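Local coordinates for protein Esterase/lipase (Uncultured bacterium, PDB 3K6K) that probably hydrolyses carboxylic ester bonds, as an esterase or lipase of the alpha/beta hydrolase fold related to hormone-sensitive lipase, at residues 83-88 / 100-105; 136-141 / 146-151. All coordinates share one frame; numbering follows the deposited sequence.

Interaction 1: residues 83-88 / 100-105; sequences ILYFHG and LVLTTQ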
ATOM      1  N   ILE A  83       7.903 -10.830  18.944  1.00 21.99           N
ATOM      2  CA  ILE A  83       8.149  -9.689  18.098  1.00 19.88           C
ATOM      3  C   ILE A  83       9.568  -9.185  18.405  1.00 19.90           C
ATOM      4  O   ILE A  83       9.901  -8.858  19.548  1.00 19.95           O
ATOM      5  CB  ILE A  83       7.104  -8.479  18.297  1.00 20.16           C
ATOM      6  CG1 ILE A  83       5.642  -8.950  18.176  1.00 17.55           C
ATOM      7  CG2 ILE A  83       7.404  -7.351  17.299  1.00 17.24           C
ATOM      8  CD1 ILE A  83       4.577  -7.903  18.518  1.00 13.77           C
ATOM      9  N   LEU A  84      10.405  -9.104  17.393  1.00 16.89           N
ATOM     10  CA  LEU A  84      11.698  -8.590  17.622  1.00 16.28           C
ATOM     11  C   LEU A  84      11.653  -7.154  17.091  1.00 15.89           C
ATOM     12  O   LEU A  84      11.510  -6.982  15.891  1.00 14.49           O
ATOM     13  CB  LEU A  84      12.714  -9.414  16.831  1.00 15.66           C
ATOM     14  CG  LEU A  84      14.165  -8.919  16.869  1.00 14.86           C
ATOM     15  CD1 LEU A  84      14.561  -8.658  18.363  1.00 10.15           C
ATOM     16  CD2 LEU A  84      15.137  -9.910  16.194  1.00 10.89           C
ATOM     17  N   TYR A  85      11.773  -6.160  17.989  1.00 15.93           N
ATOM     18  CA  TYR A  85      11.563  -4.739  17.658  1.00 16.86           C
ATOM     19  C   TYR A  85      12.857  -3.877  17.555  1.00 17.61           C
ATOM     20  O   TYR A  85      13.691  -3.893  18.464  1.00 18.62           O
ATOM     21  CB  TYR A  85      10.544  -4.071  18.618  1.00 17.29           C
ATOM     22  CG  TYR A  85      10.044  -2.747  18.077  1.00 18.72           C
ATOM     23  CD1 TYR A  85      10.774  -1.571  18.272  1.00 19.75           C
ATOM     24  CD2 TYR A  85       8.841  -2.677  17.334  1.00 20.49           C
ATOM     25  CE1 TYR A  85      10.328  -0.357  17.709  1.00 23.67           C
ATOM     26  CE2 TYR A  85       8.388  -1.499  16.786  1.00 20.46           C
ATOM     27  CZ  TYR A  85       9.132  -0.330  16.972  1.00 23.60           C
ATOM     28  OH  TYR A  85       8.698   0.855  16.413  1.00 22.06           O
ATOM     29  N   PHE A  86      12.974  -3.075  16.500  1.00 15.88           N
ATOM     30  CA  PHE A  86      14.064  -2.125  16.418  1.00 16.11           C
ATOM     31  C   PHE A  86      13.549  -0.670  16.436  1.00 16.15           C
ATOM     32  O   PHE A  86      12.760  -0.296  15.602  1.00 16.96           O
ATOM     33  CB  PHE A  86      14.932  -2.355  15.160  1.00 14.95           C
ATOM     34  CG  PHE A  86      15.258  -3.776  14.889  1.00 15.96           C
ATOM     35  CD1 PHE A  86      15.910  -4.556  15.841  1.00 18.72           C
ATOM     36  CD2 PHE A  86      14.934  -4.355  13.662  1.00 18.15           C
ATOM     37  CE1 PHE A  86      16.225  -5.882  15.573  1.00 19.60           C
ATOM     38  CE2 PHE A  86      15.244  -5.701  13.376  1.00 17.14           C
ATOM     39  CZ  PHE A  86      15.885  -6.462  14.326  1.00 19.30           C
ATOM     40  N   HIS A  87      14.016   0.155  17.369  1.00 16.30           N
ATOM     41  CA  HIS A  87      13.512   1.513  17.538  1.00 16.53           C
ATOM     42  C   HIS A  87      14.099   2.450  16.475  1.00 16.23           C
ATOM     43  O   HIS A  87      15.064   2.133  15.834  1.00 15.90           O
ATOM     44  CB  HIS A  87      13.867   2.029  18.956  1.00 17.09           C
ATOM     45  CG  HIS A  87      15.324   2.299  19.131  1.00 14.99           C
ATOM     46  ND1 HIS A  87      16.199   1.380  19.676  1.00 18.19           N
ATOM     47  CD2 HIS A  87      16.078   3.345  18.731  1.00 12.54           C
ATOM     48  CE1 HIS A  87      17.418   1.897  19.683  1.00 14.05           C
ATOM     49  NE2 HIS A  87      17.367   3.079  19.103  1.00 12.45           N
ATOM     50  N   GLY A  88      13.483   3.598  16.280  1.00 16.83           N
ATOM     51  CA  GLY A  88      13.992   4.548  15.337  1.00 17.02           C
ATOM     52  C   GLY A  88      14.714   5.637  16.075  1.00 18.84           C
ATOM     53  O   GLY A  88      14.892   5.553  17.334  1.00 16.65           O
ATOM     54  N   LEU A 100       8.953   2.630  24.665  1.00 15.69           N
ATOM     55  CA  LEU A 100       8.059   1.893  25.490  1.00 17.44           C
ATOM     56  C   LEU A 100       6.671   2.198  25.152  1.00 17.12           C
ATOM     57  O   LEU A 100       5.886   1.242  25.066  1.00 18.76           O
ATOM     58  CB  LEU A 100       8.286   2.127  26.973  1.00 17.18           C
ATOM     59  CG  LEU A 100       9.578   1.413  27.263  1.00 18.05           C
ATOM     60  CD1 LEU A 100      10.091   1.859  28.621  1.00 20.46           C
ATOM     61  CD2 LEU A 100       9.341  -0.056  27.237  1.00 15.89           C
ATOM     62  N   VAL A 101       6.327   3.469  25.016  1.00 17.30           N
ATOM     63  CA  VAL A 101       4.993   3.890  24.647  1.00 17.36           C
ATOM     64  C   VAL A 101       4.399   3.126  23.458  1.00 18.59           C
ATOM     65  O   VAL A 101       3.313   2.670  23.535  1.00 20.40           O
ATOM     66  CB  VAL A 101       4.818   5.434  24.493  1.00 17.50           C
ATOM     67  CG1 VAL A 101       5.703   6.005  23.463  1.00 14.51           C
ATOM     68  CG2 VAL A 101       3.421   5.756  24.200  1.00 19.15           C
ATOM     69  N   LEU A 102       5.150   2.975  22.393  1.00 18.08           N
ATOM     70  CA  LEU A 102       4.695   2.291  21.222  1.00 18.43           C
ATOM     71  C   LEU A 102       4.695   0.745  21.444  1.00 19.52           C
ATOM     72  O   LEU A 102       3.663   0.100  21.212  1.00 20.33           O
ATOM     73  CB  LEU A 102       5.533   2.725  20.036  1.00 17.07           C
ATOM     74  CG  LEU A 102       5.340   2.004  18.684  1.00 19.31           C
ATOM     75  CD1 LEU A 102       3.917   1.626  18.418  1.00 15.17           C
ATOM     76  CD2 LEU A 102       5.839   2.893  17.555  1.00 19.35           C
ATOM     77  N   THR A 103       5.825   0.181  21.921  1.00 19.04           N
ATOM     78  CA  THR A 103       6.081  -1.280  21.951  1.00 17.77           C
ATOM     79  C   THR A 103       5.304  -2.050  22.993  1.00 18.76           C
ATOM     80  O   THR A 103       4.984  -3.224  22.797  1.00 18.97           O
ATOM     81  CB  THR A 103       7.582  -1.625  22.100  1.00 17.61           C
ATOM     82  OG1 THR A 103       8.089  -1.176  23.372  1.00 16.94           O
ATOM     83  CG2 THR A 103       8.382  -1.001  20.977  1.00 15.14           C
ATOM     84  N   THR A 104       4.987  -1.385  24.098  1.00 18.61           N
ATOM     85  CA  THR A 104       4.144  -1.999  25.107  1.00 17.88           C
ATOM     86  C   THR A 104       2.758  -2.179  24.564  1.00 18.56           C
ATOM     87  O   THR A 104       2.084  -3.167  24.899  1.00 17.93           O
ATOM     88  CB  THR A 104       4.095  -1.201  26.447  1.00 17.57           C
ATOM     89  OG1 THR A 104       3.732   0.156  26.179  1.00 15.75           O
ATOM     90  CG2 THR A 104       5.472  -1.245  27.183  1.00 16.03           C
ATOM     91  N   GLN A 105       2.314  -1.243  23.728  1.00 18.80           N
ATOM     92  CA  GLN A 105       1.018  -1.441  23.034  1.00 18.94           C
ATOM     93  C   GLN A 105       1.136  -2.604  22.046  1.00 18.95           C
ATOM     94  O   GLN A 105       0.287  -3.488  22.027  1.00 19.97           O
ATOM     95  CB  GLN A 105       0.479  -0.156  22.344  1.00 18.76           C
ATOM     96  CG  GLN A 105       0.166   1.009  23.248  1.00 20.62           C
ATOM     97  CD  GLN A 105      -0.999   0.724  24.222  1.00 26.26           C
ATOM     98  OE1 GLN A 105      -1.219   1.460  25.231  1.00 27.58           O
ATOM     99  NE2 GLN A 105      -1.746  -0.332  23.931  1.00 23.16           N
TER
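Thr103 on helix 96-110 sets a methyl over the ring of Tyr85 on strand 82-86, one of the points where this helix meets the sheet. The methyl CG2 of Thr103 lies 3.7 Å from the centroid of the Tyr85 ring and only 12° off the ring normal, a CH-pi contact squarely over the face. The phenol reaches this place because its CG stands anti to the backbone N (chi1 -165°). Farther out, Tyr85 OH meets the methyl CD2 of Leu102 at 3.7 Å, the two side chains crossing at about a right angle. That hydroxyl is buried yet satisfied by a hydrogen bond to Asp156, while Thr103 OG1 turns to Gln73 and leaves its methyl to the ring. This tight patch is small, 127 Å² in all. Toward solvent the contact gives out: Val101 and Gln105 are partly exposed and do not touch the strand. Away from the ring, too, the Leu100 carbonyl oxygen accepts from both N and OG1 of Thr104, the latter at 2.7 Å and tilted well out of the carbonyl plane. An alanine in place of Tyr85 removes the ring and hydroxyl, which would probably leave a gap under the Thr103 methyl and the Asp156 carboxylate without this partner. The arrangement is that of a beta-alpha-beta unit, strand 82-86, helix 96-110 and strand 113-117, in an alpha/beta hydrolase, where the strand end runs into His87 and Gly88, which probably begin the His-Gly-Gly-Gly oxyanion-hole motif of hormone-sensitive lipase relatives.

Interaction 2: residues 136-141 / 146-151; sequences AAYRAL and GSADRI
Tyr138 and Leu141, one turn apart on helix 129-145, close over Ile151 at the start of strand 151-156, so the contact spans the helix-to-strand turn of an alpha/beta hydrolase. The strand runs into the probable nucleophile elbow. Along the helix, Ala136 and Ala137 accept the backbone N-H groups of Ala140 and Leu141 through their carbonyl O atoms, and the Ala137 methyl touches Leu117 of strand 113-117. Tyr138 comes next. With CG anti to the backbone N (chi1 -180°), its ring extends past the helix toward the loop, where Tyr138 CE2 lies 4.0 Å from Ile151 CD1 in an oblique approach. The ring's far end is held as well, since Tyr138 OH hydrogen-bonds to the carbonyl of Pro176; Tyr138 OH also rests 3.6 Å from Ala148 CB. Leu141, a turn later, reaches Ile151 tip to tip, Leu141 CG to Ile151 CD1 at 3.8 Å, and its CD2 adds a second touch on Ile151 CG2. The delta methyl of Ile151 thus touches both the phenol ring and the isobutyl group in a purely apolar join. The loop that delivers it is itself shaped by local geometry. Gly146 leaves the helix with positive phi (81°), where a beta carbon would collide with the preceding carbonyl oxygen. Directly after it an ST turn sets the bend: the backbone N of Asp149 donates to Ser147 OG over 3.2 Å, nearly straight at 168°.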
ATOM      1  N   ALA A 136      22.420 -10.741  14.998  1.00 21.92           N
ATOM      2  CA  ALA A 136      22.832 -11.550  16.135  1.00 22.62           C
ATOM      3  C   ALA A 136      21.628 -11.798  17.017  1.00 23.10           C
ATOM      4  O   ALA A 136      21.411 -12.923  17.446  1.00 24.23           O
ATOM      5  CB  ALA A 136      23.936 -10.890  16.877  1.00 22.82           C
ATOM      6  N   ALA A 137      20.793 -10.767  17.224  1.00 23.43           N
ATOM      7  CA  ALA A 137      19.620 -10.922  18.100  1.00 22.53           C
ATOM      8  C   ALA A 137      18.615 -11.933  17.520  1.00 22.10           C
ATOM      9  O   ALA A 137      18.100 -12.816  18.219  1.00 22.35           O
ATOM     10  CB  ALA A 137      18.969  -9.567  18.321  1.00 22.15           C
ATOM     11  N   TYR A 138      18.369 -11.812  16.226  1.00 22.47           N
ATOM     12  CA  TYR A 138      17.476 -12.709  15.511  1.00 22.18           C
ATOM     13  C   TYR A 138      17.941 -14.157  15.637  1.00 22.68           C
ATOM     14  O   TYR A 138      17.175 -15.030  16.037  1.00 22.76           O
ATOM     15  CB  TYR A 138      17.395 -12.293  14.038  1.00 20.91           C
ATOM     16  CG  TYR A 138      16.485 -13.176  13.236  1.00 19.59           C
ATOM     17  CD1 TYR A 138      16.931 -13.773  12.060  1.00 18.48           C
ATOM     18  CD2 TYR A 138      15.182 -13.425  13.656  1.00 16.06           C
ATOM     19  CE1 TYR A 138      16.095 -14.538  11.302  1.00 17.96           C
ATOM     20  CE2 TYR A 138      14.337 -14.241  12.933  1.00 18.60           C
ATOM     21  CZ  TYR A 138      14.799 -14.800  11.757  1.00 18.32           C
ATOM     22  OH  TYR A 138      13.964 -15.576  11.013  1.00 14.12           O
ATOM     23  N   ARG A 139      19.203 -14.393  15.317  1.00 24.72           N
ATOM     24  CA  ARG A 139      19.813 -15.728  15.447  1.00 27.49           C
ATOM     25  C   ARG A 139      19.504 -16.273  16.848  1.00 27.76           C
ATOM     26  O   ARG A 139      18.938 -17.381  17.015  1.00 28.65           O
ATOM     27  CB  ARG A 139      21.317 -15.626  15.196  1.00 27.94           C
ATOM     28  CG  ARG A 139      22.078 -16.935  14.962  1.00 32.76           C
ATOM     29  CD  ARG A 139      23.542 -16.593  14.513  1.00 36.92           C
ATOM     30  NE  ARG A 139      24.015 -17.445  13.407  1.00 44.14           N
ATOM     31  CZ  ARG A 139      24.442 -17.025  12.196  1.00 46.86           C
ATOM     32  NH1 ARG A 139      24.483 -15.727  11.841  1.00 46.22           N
ATOM     33  NH2 ARG A 139      24.849 -17.939  11.317  1.00 47.90           N
ATOM     34  N   ALA A 140      19.772 -15.447  17.852  1.00 27.50           N
ATOM     35  CA  ALA A 140      19.521 -15.850  19.217  1.00 27.68           C
ATOM     36  C   ALA A 140      18.064 -16.052  19.482  1.00 28.01           C
ATOM     37  O   ALA A 140      17.682 -16.914  20.275  1.00 28.63           O
ATOM     38  CB  ALA A 140      20.107 -14.833  20.176  1.00 28.44           C
ATOM     39  N   LEU A 141      17.225 -15.259  18.834  1.00 27.72           N
ATOM     40  CA  LEU A 141      15.791 -15.385  19.062  1.00 27.00           C
ATOM     41  C   LEU A 141      15.198 -16.665  18.382  1.00 27.57           C
ATOM     42  O   LEU A 141      14.225 -17.265  18.864  1.00 26.44           O
ATOM     43  CB  LEU A 141      15.114 -14.044  18.638  1.00 26.25           C
ATOM     44  CG  LEU A 141      13.609 -13.791  18.567  1.00 24.59           C
ATOM     45  CD1 LEU A 141      12.863 -13.959  19.909  1.00 22.53           C
ATOM     46  CD2 LEU A 141      13.429 -12.373  17.988  1.00 15.49           C
ATOM     47  N   GLY A 146      12.219 -21.140  19.092  1.00 36.94           N
ATOM     48  CA  GLY A 146      12.140 -22.512  18.637  1.00 37.10           C
ATOM     49  C   GLY A 146      11.817 -22.665  17.172  1.00 37.35           C
ATOM     50  O   GLY A 146      12.031 -23.752  16.622  1.00 38.39           O
ATOM     51  N   SER A 147      11.323 -21.591  16.536  1.00 36.39           N
ATOM     52  CA  SER A 147      10.935 -21.590  15.105  1.00 34.72           C
ATOM     53  C   SER A 147      10.859 -20.172  14.510  1.00 33.82           C
ATOM     54  O   SER A 147      10.418 -19.232  15.196  1.00 33.32           O
ATOM     55  CB  SER A 147       9.564 -22.242  14.954  1.00 34.83           C
ATOM     56  OG  SER A 147       9.074 -22.101  13.632  1.00 35.68           O
ATOM     57  N   ALA A 148      11.240 -20.007  13.242  1.00 31.68           N
ATOM     58  CA  ALA A 148      11.137 -18.675  12.615  1.00 30.71           C
ATOM     59  C   ALA A 148       9.694 -18.207  12.376  1.00 30.20           C
ATOM     60  O   ALA A 148       9.505 -17.014  12.106  1.00 29.88           O
ATOM     61  CB  ALA A 148      11.953 -18.567  11.327  1.00 29.52           C
ATOM     62  N   ASP A 149       8.708 -19.115  12.517  1.00 28.56           N
ATOM     63  CA  ASP A 149       7.341 -18.904  12.104  1.00 28.12           C
ATOM     64  C   ASP A 149       6.522 -18.330  13.239  1.00 28.69           C
ATOM     65  O   ASP A 149       5.268 -18.235  13.169  1.00 27.71           O
ATOM     66  CB  ASP A 149       6.688 -20.237  11.761  1.00 29.79           C
ATOM     67  CG  ASP A 149       7.323 -20.935  10.564  1.00 33.02           C
ATOM     68  OD1 ASP A 149       7.206 -22.184  10.475  1.00 38.83           O
ATOM     69  OD2 ASP A 149       7.922 -20.269   9.703  1.00 33.38           O
ATOM     70  N   ARG A 150       7.205 -18.027  14.333  1.00 27.69           N
ATOM     71  CA  ARG A 150       6.519 -17.363  15.392  1.00 27.54           C
ATOM     72  C   ARG A 150       7.164 -16.028  15.719  1.00 25.00           C
ATOM     73  O   ARG A 150       6.878 -15.434  16.729  1.00 24.80           O
ATOM     74  CB  ARG A 150       6.270 -18.315  16.587  1.00 29.60           C
ATOM     75  CG  ARG A 150       4.820 -18.936  16.533  1.00 33.46           C
ATOM     76  CD  ARG A 150       4.615 -20.193  17.399  1.00 42.30           C
ATOM     77  NE  ARG A 150       5.901 -20.860  17.652  1.00 47.29           N
ATOM     78  CZ  ARG A 150       6.042 -22.111  18.087  1.00 50.20           C
ATOM     79  NH1 ARG A 150       4.951 -22.869  18.319  1.00 50.91           N
ATOM     80  NH2 ARG A 150       7.279 -22.602  18.277  1.00 48.13           N
ATOM     81  N   ILE A 151       7.955 -15.535  14.785  1.00 22.02           N
ATOM     82  CA  ILE A 151       8.637 -14.282  14.943  1.00 19.99           C
ATOM     83  C   ILE A 151       8.184 -13.316  13.876  1.00 19.86           C
ATOM     84  O   ILE A 151       8.121 -13.689  12.690  1.00 19.69           O
ATOM     85  CB  ILE A 151      10.137 -14.464  14.864  1.00 19.55           C
ATOM     86  CG1 ILE A 151      10.582 -15.452  15.954  1.00 20.00           C
ATOM     87  CG2 ILE A 151      10.850 -13.147  15.073  1.00 17.11           C
ATOM     88  CD1 ILE A 151      12.018 -15.863  15.761  1.00 22.34           C
TER

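In the fold
Both contacts belong to one sheet-and-helix core, their centres about 17 Å apart. Interaction 1 is the deeper, its centre about 8 Å from the centre of the chain, against about 18 Å for the centre of interaction 2, which has buried side chains but an exposed loop at Gly146. Strand 82-86 serves both: Tyr85 faces helix 96-110, and its neighbour Leu84 packs on helix 129-145, with Leu84 CB 3.3 Å from Leu141 CD2. Each contact uses a buried tyrosine whose hydroxyl bonds outside its two segments, to a carboxylate in interaction 1 and a backbone carbonyl in interaction 2. The first relies on a ring-face CH-pi contact, the second on mixed aromatic and aliphatic packing.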